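Local coordinates for protein putative isomerase YbhH (Escherichia coli, PDB 6OTV) that probably acts as an isomerase of the PrpF family, though its substrate and reaction have not been assigned, at residues A[103-108]-A[132-137]; A[108-113]-A[117-122]; A[4-9]-A[15-20]; A[71-76]-A[98-103]. One frame throughout, in Å; residues are numbered along the deposited sequence.

How the contacts relate
The four contacts surround one element, helix 94-106, and the strands around it. This is consistent with the fold of the diaminopimelate epimerase clan. Along the chain, contact 3 comes first, as the hairpin of strands 3-11 and 14-20. Contact 4 sets strand 73-80 against the middle of the helix. Contact 1 sets the end of the helix against strand 129-135. Contact 2 falls within the span of contact 1 and shares Gly-108 with it. The centres of contacts 1 and 2 lie about 6 Å apart, those of contacts 2 and 3 about 18 Å. Phe-103, shared by contacts 1 and 4, packs on the hairpin, so the helix core joins all four.

Contact 1 of 4, residues A[103-108]-A[132-137]; sequences FAIENG and ADVQTP
Ile-105 meets Val-134 and Thr-136 through a single methyl, CD1. Its CG1 is anti to the carbonyl carbon (chi1 -61°), and from there CD1 reaches tip to tip toward both partners. Ile-105 CD1 lies 4.0 Å from Val-134 CB and 4.0 Å from Thr-136 CG2. Val-134 and Thr-136 are buried. Between them Gln-135 points away, as expected in a strand. Thr-136 offers its methyl here. Its OG1 is bonded to Thr-117 and to Thr-113 O.

The helix end is more open. Gly-108 is exposed, Glu-106 and Asn-107 partly so, and Glu-106 extends to a salt bridge with Lys-341. Asn-107, the first residue past the helix, folds its amide back to Phe-103. Its ND2 donates to Phe-103 O at 2.7 Å, almost straight at 178°, and Asn-107 N reaches the same oxygen from the opposite face of its plane. ND2 also sits 3.1 Å above the Phe-103 ring, over its centre. Gly-108 is the C-prime residue of a Schellman motif that ends helix 94-106.

Between these two segments the contact is apolar, from Ile-105 to the end of strand 129-135 and to Thr-136 just after it. Thr-136 OG1 and Asn-107 ND2 find their partners away from the interface.

Contact 2 of 4, residues A[108-113]-A[117-122]; sequences GLIAAT and TRVRIR
This is a local contact between the loop after helix 94-106 and the start of strand 116-123, which follows it in the chain. It combines one side-chain-to-backbone bond, one water bridge and the packing of one isoleucine. The bond runs from Thr-113 N to Thr-117 OG1, 2.9 Å long and bent to 148° at the hydrogen. Thr-117 OG1 lies anti to its own carbonyl carbon (chi1 -59°), which turns it to the loop. It also pairs with Thr-136 OG1. The other branch, Thr-117 CG2, comes 3.7 Å from Ala-111 O.

Thr-113 OG1 bonds to Val-116 O and accepts from water 1 at 2.8 Å. That water takes the N-H of Arg-118 at 3.0 Å, so it links loop and strand. The loop itself begins at the Schellman motif of the helix end, where Leu-109 N bonds to Ala-104 O. From there it leads to strand 116-123.

Ile-110 has its CG1 anti to the backbone N, and the chain is fully extended. Its end methyl thereby lies against the strand backbone: Ile-110 CD1 is 3.4 Å from Arg-118 O. More loosely, Ile-110 CD1 lies 4.3 Å from Val-119 CG2. Ile-110 also packs on Arg-118 of the second subunit. The Arg-118 guanidinium turns away from the loop, to a salt bridge with Glu-131 and another with Asp-72 of the second subunit.

Contact 3 of 4, residues A[4-9]-A[15-20]; sequences IPCVMM and RGAFLL
Met-9 and Phe-18 meet on one face of the beta hairpin formed by strands 3-11 and 14-20. Met-9 CB starts the contact, 3.5 Å from Phe-18 CE1. Met-9 CG, anti to the carbonyl carbon (chi1 -56°), passes 3.8 Å from Phe-18 CD1. Met-9 SD then settles over the ring face, 4.0 Å from the Phe-18 centroid and only 9° off the ring normal. This is a Met-aromatic contact, and the two side chains cross at about a right angle.

The backbones that carry them pair antiparallel. Val-7 and Phe-18 form a hydrogen-bonded pair, with Phe-18 N 2.6 Å from Val-7 O and a longer return bond. Met-9 and Gly-16 form the next hydrogen-bonded pair, also bonded both ways. Between them Met-8 and Ala-17 are a non-hydrogen-bonded pair, their side chains on the other face. At the far end Pro-5 O and Leu-20 N no longer bond directly. Water 2 bridges them.

On the face of Met-8 and Ala-17, Cys-6 SG touches Ala-17 CB at 3.5 Å and Leu-19 CD2 at 3.8 Å. Farther along, Met-8 SD lies 3.7 Å from Arg-15 NE, oblique to the guanidinium.

The hairpin is sandwiched between helices. Ala-17 and Leu-19 pack on helix 28-39. Val-7, Met-9 and Leu-20 pack on Phe-103 of helix 94-106, and Phe-18 on Met-96 of that helix. Strand 332-344 pairs with strand 3-11 and extends the sheet.

Contact 4 of 4, residues A[71-76]-A[98-103]; sequences ADVDYL and SGVGAF
Helix 94-106, with strands around it, is consistent with the central helix of the diaminopimelate epimerase fold. This contact is where strand 73-80 faces the helix. Within 98-103, Val-100 makes the contact, and its two methyls divide the work. Ala-104, Met-96 and Leu-97 of the same helix add to it.

CG1 of Val-100 is anti to the backbone N (chi1 172°) and goes to Val-73. Val-100 CG1 and Val-73 CG2 are 3.9 Å apart, and the two side chains slide past each other in opposite directions. CG2 of Val-100 goes to Tyr-75 instead. It lies 3.6 Å above the ring plane, offset toward the rim, and its nearest ring atom is CD1. The ring centroid is 3.9 Å from Val-100 CG2, which lies 24° off the ring normal, a CH-pi contact over the face. The Tyr-75 side chain crosses Val-100 at about a right angle.

Val-73 and Tyr-75 point to the helix because they alternate along the strand. Asp-74 between them points away. Its carboxylate is buried but well supplied: OD2 forms a salt bridge with Arg-122 and accepts from Ser-67 N, and OD1 is bonded to Ser-66 OG. Ile-121 of strand 116-123 also packs on Val-73, Tyr-75 and Val-100, so the apolar cluster continues into the adjacent strand. All three touching residues are buried, and no hydrogen bond crosses between the segments. The polar end of Tyr-75 passes beyond Val-100, where its OH donates a hydrogen bond to Cys-93 O, just before the helix begins.

Contact 1 of 4, residues A[103-108]-A[132-137]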
loop_
_atom_site.group_PDB
_atom_site.type_symbol
_atom_site.label_atom_id
_atom_site.label_comp_id
_atom_site.label_asym_id
_atom_site.label_seq_id
_atom_site.Cartn_x
_atom_site.Cartn_y
_atom_site.Cartn_z
ATOM N N PHE A 103 3.831 5.850 18.999
ATOM C CA PHE A 103 3.307 4.896 19.969
ATOM C C PHE A 103 3.608 3.463 19.546
ATOM O O PHE A 103 3.936 2.617 20.386
ATOM C CB PHE A 103 1.804 5.109 20.146
ATOM C CG PHE A 103 1.167 4.173 21.134
ATOM C CD1 PHE A 103 1.181 4.462 22.490
ATOM C CD2 PHE A 103 0.546 3.011 20.707
ATOM C CE1 PHE A 103 0.592 3.601 23.405
ATOM C CE2 PHE A 103 -0.046 2.146 21.617
ATOM C CZ PHE A 103 -0.023 2.445 22.967
ATOM N N ALA A 104 3.504 3.174 18.247
ATOM C CA ALA A 104 3.771 1.822 17.770
ATOM C C ALA A 104 5.233 1.443 17.969
ATOM O O ALA A 104 5.543 0.291 18.292
ATOM C CB ALA A 104 3.380 1.700 16.298
ATOM N N ILE A 105 6.142 2.402 17.791
ATOM C CA ILE A 105 7.563 2.118 17.970
ATOM C C ILE A 105 7.887 1.903 19.444
ATOM O O ILE A 105 8.613 0.968 19.802
ATOM C CB ILE A 105 8.410 3.246 17.356
ATOM C CG1 ILE A 105 8.143 3.351 15.852
ATOM C CG2 ILE A 105 9.887 3.007 17.624
ATOM C CD1 ILE A 105 8.638 4.636 15.225
ATOM N N GLU A 106 7.352 2.754 20.323
ATOM C CA GLU A 106 7.642 2.611 21.746
ATOM C C GLU A 106 7.077 1.322 22.332
ATOM O O GLU A 106 7.595 0.841 23.346
ATOM C CB GLU A 106 7.102 3.812 22.525
ATOM C CG GLU A 106 7.811 5.122 22.221
ATOM C CD GLU A 106 7.589 6.160 23.302
ATOM O OE1 GLU A 106 8.019 5.925 24.450
ATOM O OE2 GLU A 106 6.972 7.206 23.012
ATOM N N ASN A 107 6.039 0.749 21.721
ATOM C CA ASN A 107 5.410 -0.466 22.226
ATOM C C ASN A 107 5.781 -1.702 21.410
ATOM O O ASN A 107 5.101 -2.729 21.504
ATOM C CB ASN A 107 3.890 -0.295 22.275
ATOM C CG ASN A 107 3.451 0.726 23.311
ATOM O OD1 ASN A 107 3.211 0.385 24.470
ATOM N ND2 ASN A 107 3.345 1.986 22.899
ATOM N N GLY A 108 6.840 -1.622 20.605
ATOM C CA GLY A 108 7.360 -2.793 19.922
ATOM C C GLY A 108 6.496 -3.356 18.815
ATOM O O GLY A 108 6.662 -4.522 18.452
ATOM N N ALA A 132 3.413 7.429 8.273
ATOM C CA ALA A 132 3.968 8.359 9.244
ATOM C C ALA A 132 5.481 8.202 9.270
ATOM O O ALA A 132 5.992 7.081 9.363
ATOM C CB ALA A 132 3.384 8.120 10.639
ATOM N N ASP A 133 6.190 9.321 9.181
ATOM C CA ASP A 133 7.645 9.340 9.242
ATOM C C ASP A 133 8.047 9.936 10.584
ATOM O O ASP A 133 7.876 11.139 10.815
ATOM C CB ASP A 133 8.225 10.125 8.068
ATOM C CG ASP A 133 7.876 9.496 6.731
ATOM O OD1 ASP A 133 7.844 8.247 6.654
ATOM O OD2 ASP A 133 7.619 10.243 5.764
ATOM N N VAL A 134 8.570 9.090 11.464
ATOM C CA VAL A 134 8.851 9.448 12.847
ATOM C C VAL A 134 10.343 9.710 12.997
ATOM O O VAL A 134 11.171 8.920 12.527
ATOM C CB VAL A 134 8.393 8.337 13.805
ATOM C CG1 VAL A 134 8.727 8.699 15.244
ATOM C CG2 VAL A 134 6.900 8.069 13.632
ATOM N N GLN A 135 10.684 10.816 13.650
ATOM C CA GLN A 135 12.071 11.102 14.002
ATOM C C GLN A 135 12.551 10.061 15.007
ATOM O O GLN A 135 12.067 10.012 16.144
ATOM C CB GLN A 135 12.190 12.511 14.574
ATOM C CG GLN A 135 11.737 13.608 13.627
ATOM C CD GLN A 135 12.590 13.680 12.378
ATOM O OE1 GLN A 135 13.792 13.419 12.418
ATOM N NE2 GLN A 135 11.969 14.026 11.256
ATOM N N THR A 136 13.492 9.219 14.592
ATOM C CA THR A 136 14.063 8.185 15.456
ATOM C C THR A 136 15.582 8.194 15.333
ATOM O O THR A 136 16.176 7.282 14.745
ATOM C CB THR A 136 13.495 6.807 15.110
ATOM O OG1 THR A 136 13.598 6.584 13.697
ATOM C CG2 THR A 136 12.033 6.703 15.536
ATOM N N PRO A 137 16.246 9.213 15.878
ATOM C CA PRO A 137 17.714 9.205 15.882
ATOM C C PRO A 137 18.243 8.067 16.744
ATOM O O PRO A 137 17.864 7.922 17.909
ATOM C CB PRO A 137 18.080 10.578 16.459
ATOM C CG PRO A 137 16.872 11.009 17.219
ATOM C CD PRO A 137 15.701 10.444 16.478
#

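Contact 2 of 4, residues A[108-113]-A[117-122]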
loop_
_atom_site.group_PDB
_atom_site.type_symbol
_atom_site.label_atom_id
_atom_site.label_comp_id
_atom_site.label_asym_id
_atom_site.label_seq_id
_atom_site.Cartn_x
_atom_site.Cartn_y
_atom_site.Cartn_z
ATOM N N GLY A 108 6.840 -1.622 20.605
ATOM C CA GLY A 108 7.360 -2.793 19.922
ATOM C C GLY A 108 6.496 -3.356 18.815
ATOM O O GLY A 108 6.662 -4.522 18.452
ATOM N N LEU A 109 5.573 -2.569 18.263
ATOM C CA LEU A 109 4.774 -3.029 17.135
ATOM C C LEU A 109 5.526 -2.968 15.812
ATOM O O LEU A 109 5.066 -3.556 14.827
ATOM C CB LEU A 109 3.487 -2.205 17.030
ATOM C CG LEU A 109 2.592 -2.224 18.268
ATOM C CD1 LEU A 109 1.346 -1.396 18.028
ATOM C CD2 LEU A 109 2.232 -3.652 18.641
ATOM N N ILE A 110 6.661 -2.274 15.766
ATOM C CA ILE A 110 7.476 -2.184 14.560
ATOM C C ILE A 110 8.890 -1.809 14.982
ATOM O O ILE A 110 9.089 -1.061 15.944
ATOM C CB ILE A 110 6.882 -1.169 13.551
ATOM C CG1 ILE A 110 7.765 -1.060 12.305
ATOM C CG2 ILE A 110 6.683 0.194 14.207
ATOM C CD1 ILE A 110 7.258 -0.072 11.282
ATOM N N ALA A 111 9.872 -2.350 14.266
ATOM C CA ALA A 111 11.266 -2.056 14.562
ATOM C C ALA A 111 11.627 -0.657 14.082
ATOM O O ALA A 111 11.175 -0.207 13.024
ATOM C CB ALA A 111 12.180 -3.088 13.902
ATOM N N ALA A 112 12.453 0.029 14.864
ATOM C CA ALA A 112 12.886 1.378 14.532
ATOM C C ALA A 112 14.104 1.342 13.618
ATOM O O ALA A 112 14.962 0.462 13.734
ATOM C CB ALA A 112 13.218 2.168 15.796
ATOM N N THR A 113 14.164 2.303 12.705
ATOM C CA THR A 113 15.354 2.580 11.921
ATOM C C THR A 113 15.914 3.936 12.349
ATOM O O THR A 113 15.473 4.529 13.342
ATOM C CB THR A 113 15.037 2.528 10.423
ATOM O OG1 THR A 113 13.914 3.370 10.136
ATOM C CG2 THR A 113 14.713 1.099 9.996
ATOM N N THR A 117 11.988 6.509 11.054
ATOM C CA THR A 117 11.305 5.225 10.959
ATOM C C THR A 117 9.985 5.425 10.230
ATOM O O THR A 117 9.153 6.233 10.656
ATOM C CB THR A 117 11.062 4.621 12.342
ATOM O OG1 THR A 117 12.315 4.451 13.016
ATOM C CG2 THR A 117 10.365 3.271 12.215
ATOM N N ARG A 118 9.800 4.693 9.134
ATOM C CA ARG A 118 8.549 4.725 8.389
ATOM C C ARG A 118 7.548 3.775 9.031
ATOM O O ARG A 118 7.890 2.636 9.362
ATOM C CB ARG A 118 8.790 4.336 6.929
ATOM C CG ARG A 118 9.845 5.177 6.227
ATOM C CD ARG A 118 10.135 4.660 4.824
ATOM N NE ARG A 118 9.033 4.906 3.898
ATOM C CZ ARG A 118 9.034 4.542 2.619
ATOM N NH1 ARG A 118 10.083 3.907 2.108
ATOM N NH2 ARG A 118 7.987 4.813 1.849
ATOM N N VAL A 119 6.315 4.244 9.214
ATOM C CA VAL A 119 5.249 3.437 9.797
ATOM C C VAL A 119 4.045 3.494 8.869
ATOM O O VAL A 119 3.486 4.572 8.639
ATOM C CB VAL A 119 4.859 3.911 11.208
ATOM C CG1 VAL A 119 3.799 2.986 11.792
ATOM C CG2 VAL A 119 6.080 3.979 12.114
ATOM N N ARG A 120 3.641 2.340 8.347
ATOM C CA ARG A 120 2.468 2.237 7.488
ATOM C C ARG A 120 1.232 2.007 8.350
ATOM O O ARG A 120 1.114 0.972 9.015
ATOM C CB ARG A 120 2.647 1.105 6.480
ATOM C CG ARG A 120 3.641 1.431 5.385
ATOM C CD ARG A 120 2.947 2.122 4.231
ATOM N NE ARG A 120 3.891 2.765 3.330
ATOM C CZ ARG A 120 3.706 2.884 2.020
ATOM N NH1 ARG A 120 2.614 2.383 1.457
ATOM N NH2 ARG A 120 4.618 3.492 1.274
ATOM N N ILE A 121 0.313 2.967 8.333
ATOM C CA ILE A 121 -0.849 2.971 9.214
ATOM C C ILE A 121 -2.102 2.770 8.377
ATOM O O ILE A 121 -2.287 3.438 7.352
ATOM C CB ILE A 121 -0.936 4.282 10.014
ATOM C CG1 ILE A 121 0.311 4.463 10.882
ATOM C CG2 ILE A 121 -2.206 4.314 10.858
ATOM C CD1 ILE A 121 0.430 5.846 11.490
ATOM N N ARG A 122 -2.962 1.856 8.812
ATOM C CA ARG A 122 -4.288 1.688 8.235
ATOM C C ARG A 122 -5.316 2.173 9.248
ATOM O O ARG A 122 -5.402 1.633 10.357
ATOM C CB ARG A 122 -4.548 0.230 7.861
ATOM C CG ARG A 122 -6.009 -0.077 7.559
ATOM C CD ARG A 122 -6.200 -1.545 7.214
ATOM N NE ARG A 122 -7.580 -1.984 7.401
ATOM C CZ ARG A 122 -7.980 -2.809 8.362
ATOM N NH1 ARG A 122 -7.104 -3.301 9.224
ATOM N NH2 ARG A 122 -9.256 -3.152 8.456
HETATM O O HOH W 1 11.974 2.792 8.242
#

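Contact 3 of 4, residues A[4-9]-A[15-20]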
loop_
_atom_site.group_PDB
_atom_site.type_symbol
_atom_site.label_atom_id
_atom_site.label_comp_id
_atom_site.label_asym_id
_atom_site.label_seq_id
_atom_site.Cartn_x
_atom_site.Cartn_y
_atom_site.Cartn_z
ATOM N N ILE A 4 -6.393 -0.675 33.385
ATOM C CA ILE A 4 -5.915 -0.938 32.029
ATOM C C ILE A 4 -4.672 -0.097 31.755
ATOM O O ILE A 4 -4.625 1.082 32.135
ATOM C CB ILE A 4 -7.021 -0.663 30.996
ATOM C CG1 ILE A 4 -6.527 -0.941 29.576
ATOM C CG2 ILE A 4 -7.529 0.773 31.109
ATOM C CD1 ILE A 4 -7.600 -0.768 28.522
ATOM N N PRO A 5 -3.635 -0.663 31.134
ATOM C CA PRO A 5 -2.492 0.158 30.713
ATOM C C PRO A 5 -2.924 1.223 29.717
ATOM O O PRO A 5 -3.764 0.983 28.845
ATOM C CB PRO A 5 -1.539 -0.859 30.071
ATOM C CG PRO A 5 -1.923 -2.168 30.675
ATOM C CD PRO A 5 -3.406 -2.097 30.894
ATOM N N CYS A 6 -2.337 2.409 29.847
ATOM C CA CYS A 6 -2.757 3.537 29.032
ATOM C C CYS A 6 -1.605 4.519 28.867
ATOM O O CYS A 6 -0.734 4.633 29.734
ATOM C CB CYS A 6 -3.972 4.231 29.655
ATOM S SG CYS A 6 -4.597 5.648 28.734
ATOM N N VAL A 7 -1.607 5.215 27.733
ATOM C CA VAL A 7 -0.637 6.260 27.430
ATOM C C VAL A 7 -1.409 7.470 26.922
ATOM O O VAL A 7 -2.143 7.367 25.932
ATOM C CB VAL A 7 0.400 5.810 26.383
ATOM C CG1 VAL A 7 1.279 6.983 25.970
ATOM C CG2 VAL A 7 1.255 4.665 26.912
ATOM N N MET A 8 -1.261 8.607 27.598
ATOM C CA MET A 8 -1.812 9.859 27.100
ATOM C C MET A 8 -0.775 10.535 26.220
ATOM O O MET A 8 0.392 10.663 26.609
ATOM C CB MET A 8 -2.221 10.797 28.236
ATOM C CG MET A 8 -2.832 12.110 27.776
ATOM S SD MET A 8 -3.187 13.227 29.153
ATOM C CE MET A 8 -4.377 12.261 30.079
ATOM N N MET A 9 -1.199 10.955 25.038
ATOM C CA MET A 9 -0.340 11.692 24.129
ATOM C C MET A 9 -1.102 12.883 23.578
ATOM O O MET A 9 -2.320 12.823 23.375
ATOM C CB MET A 9 0.148 10.824 22.958
ATOM C CG MET A 9 0.879 9.555 23.351
ATOM S SD MET A 9 1.506 8.693 21.896
ATOM C CE MET A 9 2.820 9.803 21.388
ATOM N N ARG A 15 -5.657 15.579 22.154
ATOM C CA ARG A 15 -5.056 14.811 23.236
ATOM C C ARG A 15 -6.013 13.700 23.644
ATOM O O ARG A 15 -7.234 13.872 23.601
ATOM C CB ARG A 15 -4.739 15.710 24.434
ATOM C CG ARG A 15 -3.864 15.080 25.500
ATOM C CD ARG A 15 -3.792 16.001 26.703
ATOM N NE ARG A 15 -5.035 15.962 27.468
ATOM C CZ ARG A 15 -5.480 16.959 28.226
ATOM N NH1 ARG A 15 -4.796 18.093 28.312
ATOM N NH2 ARG A 15 -6.620 16.826 28.888
ATOM N N GLY A 16 -5.455 12.563 24.040
ATOM C CA GLY A 16 -6.297 11.475 24.501
ATOM C C GLY A 16 -5.490 10.235 24.821
ATOM O O GLY A 16 -4.258 10.261 24.874
ATOM N N ALA A 17 -6.214 9.140 25.040
ATOM C CA ALA A 17 -5.600 7.874 25.408
ATOM C C ALA A 17 -5.171 7.100 24.173
ATOM O O ALA A 17 -5.899 7.034 23.176
ATOM C CB ALA A 17 -6.556 7.011 26.229
ATOM N N PHE A 18 -3.984 6.511 24.255
ATOM C CA PHE A 18 -3.481 5.577 23.259
ATOM C C PHE A 18 -3.411 4.201 23.910
ATOM O O PHE A 18 -2.733 4.022 24.929
ATOM C CB PHE A 18 -2.120 6.028 22.727
ATOM C CG PHE A 18 -2.206 7.166 21.738
ATOM C CD1 PHE A 18 -2.547 8.442 22.156
ATOM C CD2 PHE A 18 -1.952 6.955 20.390
ATOM C CE1 PHE A 18 -2.635 9.489 21.251
ATOM C CE2 PHE A 18 -2.035 7.995 19.479
ATOM C CZ PHE A 18 -2.379 9.264 19.910
ATOM N N LEU A 19 -4.134 3.243 23.335
ATOM C CA LEU A 19 -4.331 1.931 23.928
ATOM C C LEU A 19 -3.963 0.849 22.925
ATOM O O LEU A 19 -4.111 1.027 21.714
ATOM C CB LEU A 19 -5.789 1.736 24.373
ATOM C CG LEU A 19 -6.366 2.795 25.316
ATOM C CD1 LEU A 19 -7.874 2.645 25.438
ATOM C CD2 LEU A 19 -5.701 2.702 26.683
ATOM N N LEU A 20 -3.478 -0.274 23.444
ATOM C CA LEU A 20 -3.280 -1.472 22.642
ATOM C C LEU A 20 -4.572 -2.274 22.611
ATOM O O LEU A 20 -5.222 -2.463 23.643
ATOM C CB LEU A 20 -2.149 -2.330 23.209
ATOM C CG LEU A 20 -0.736 -1.754 23.139
ATOM C CD1 LEU A 20 0.214 -2.611 23.959
ATOM C CD2 LEU A 20 -0.272 -1.674 21.695
HETATM O O HOH W 2 -3.159 -0.235 26.391
#

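Contact 4 of 4, residues A[71-76]-A[98-103]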
loop_
_atom_site.group_PDB
_atom_site.type_symbol
_atom_site.label_atom_id
_atom_site.label_comp_id
_atom_site.label_asym_id
_atom_site.label_seq_id
_atom_site.Cartn_x
_atom_site.Cartn_y
_atom_site.Cartn_z
ATOM N N ALA A 71 -0.131 -2.818 5.530
ATOM C CA ALA A 71 0.143 -1.858 6.589
ATOM C C ALA A 71 0.949 -2.513 7.704
ATOM O O ALA A 71 1.000 -3.738 7.826
ATOM C CB ALA A 71 -1.156 -1.274 7.159
ATOM N N ASP A 72 1.585 -1.672 8.520
ATOM C CA ASP A 72 2.301 -2.153 9.695
ATOM C C ASP A 72 1.385 -2.226 10.912
ATOM O O ASP A 72 1.318 -3.260 11.583
ATOM C CB ASP A 72 3.505 -1.251 9.996
ATOM C CG ASP A 72 4.445 -1.108 8.810
ATOM O OD1 ASP A 72 4.617 -2.087 8.053
ATOM O OD2 ASP A 72 5.011 -0.010 8.632
ATOM N N VAL A 73 0.667 -1.145 11.205
ATOM C CA VAL A 73 -0.207 -1.100 12.368
ATOM C C VAL A 73 -1.603 -0.685 11.933
ATOM O O VAL A 73 -1.788 0.008 10.926
ATOM C CB VAL A 73 0.322 -0.145 13.463
ATOM C CG1 VAL A 73 1.720 -0.548 13.898
ATOM C CG2 VAL A 73 0.298 1.293 12.981
ATOM N N ASP A 74 -2.593 -1.125 12.703
ATOM C CA ASP A 74 -3.971 -0.689 12.545
ATOM C C ASP A 74 -4.294 0.385 13.575
ATOM O O ASP A 74 -3.820 0.333 14.715
ATOM C CB ASP A 74 -4.939 -1.862 12.695
ATOM C CG ASP A 74 -5.079 -2.663 11.420
ATOM O OD1 ASP A 74 -4.654 -2.168 10.352
ATOM O OD2 ASP A 74 -5.613 -3.792 11.485
ATOM N N TYR A 75 -5.110 1.354 13.167
ATOM C CA TYR A 75 -5.452 2.508 13.993
ATOM C C TYR A 75 -6.963 2.682 13.975
ATOM O O TYR A 75 -7.546 2.984 12.927
ATOM C CB TYR A 75 -4.735 3.763 13.488
ATOM C CG TYR A 75 -5.362 5.086 13.881
ATOM C CD1 TYR A 75 -5.604 5.404 15.214
ATOM C CD2 TYR A 75 -5.681 6.034 12.917
ATOM C CE1 TYR A 75 -6.164 6.619 15.569
ATOM C CE2 TYR A 75 -6.242 7.251 13.262
ATOM C CZ TYR A 75 -6.481 7.538 14.589
ATOM O OH TYR A 75 -7.037 8.751 14.931
ATOM N N LEU A 76 -7.596 2.483 15.127
ATOM C CA LEU A 76 -9.026 2.698 15.299
ATOM C C LEU A 76 -9.231 3.923 16.179
ATOM O O LEU A 76 -8.752 3.959 17.318
ATOM C CB LEU A 76 -9.697 1.473 15.919
ATOM C CG LEU A 76 -11.172 1.628 16.296
ATOM C CD1 LEU A 76 -12.019 1.917 15.067
ATOM C CD2 LEU A 76 -11.671 0.385 17.025
ATOM N N SER A 98 -1.224 11.609 14.435
ATOM C CA SER A 98 0.158 12.050 14.599
ATOM C C SER A 98 0.900 11.237 15.649
ATOM O O SER A 98 2.128 11.117 15.581
ATOM C CB SER A 98 0.203 13.533 14.974
ATOM O OG SER A 98 -0.746 14.272 14.232
ATOM N N GLY A 99 0.188 10.688 16.633
ATOM C CA GLY A 99 0.838 9.923 17.678
ATOM C C GLY A 99 0.951 8.434 17.434
ATOM O O GLY A 99 1.667 7.750 18.171
ATOM N N VAL A 100 0.282 7.919 16.400
ATOM C CA VAL A 100 0.201 6.472 16.211
ATOM C C VAL A 100 1.584 5.881 15.959
ATOM O O VAL A 100 1.969 4.876 16.571
ATOM C CB VAL A 100 -0.775 6.135 15.068
ATOM C CG1 VAL A 100 -0.714 4.649 14.735
ATOM C CG2 VAL A 100 -2.194 6.539 15.450
ATOM N N GLY A 101 2.352 6.499 15.058
ATOM C CA GLY A 101 3.644 5.939 14.685
ATOM C C GLY A 101 4.611 5.864 15.850
ATOM O O GLY A 101 5.256 4.835 16.075
ATOM N N ALA A 102 4.728 6.957 16.608
ATOM C CA ALA A 102 5.617 6.963 17.765
ATOM C C ALA A 102 5.147 5.978 18.825
ATOM O O ALA A 102 5.965 5.332 19.492
ATOM C CB ALA A 102 5.713 8.374 18.348
ATOM N N PHE A 103 3.831 5.850 18.999
ATOM C CA PHE A 103 3.307 4.896 19.969
ATOM C C PHE A 103 3.608 3.463 19.546
ATOM O O PHE A 103 3.936 2.617 20.386
ATOM C CB PHE A 103 1.804 5.109 20.146
ATOM C CG PHE A 103 1.167 4.173 21.134
ATOM C CD1 PHE A 103 1.181 4.462 22.490
ATOM C CD2 PHE A 103 0.546 3.011 20.707
ATOM C CE1 PHE A 103 0.592 3.601 23.405
ATOM C CE2 PHE A 103 -0.046 2.146 21.617
ATOM C CZ PHE A 103 -0.023 2.445 22.967
#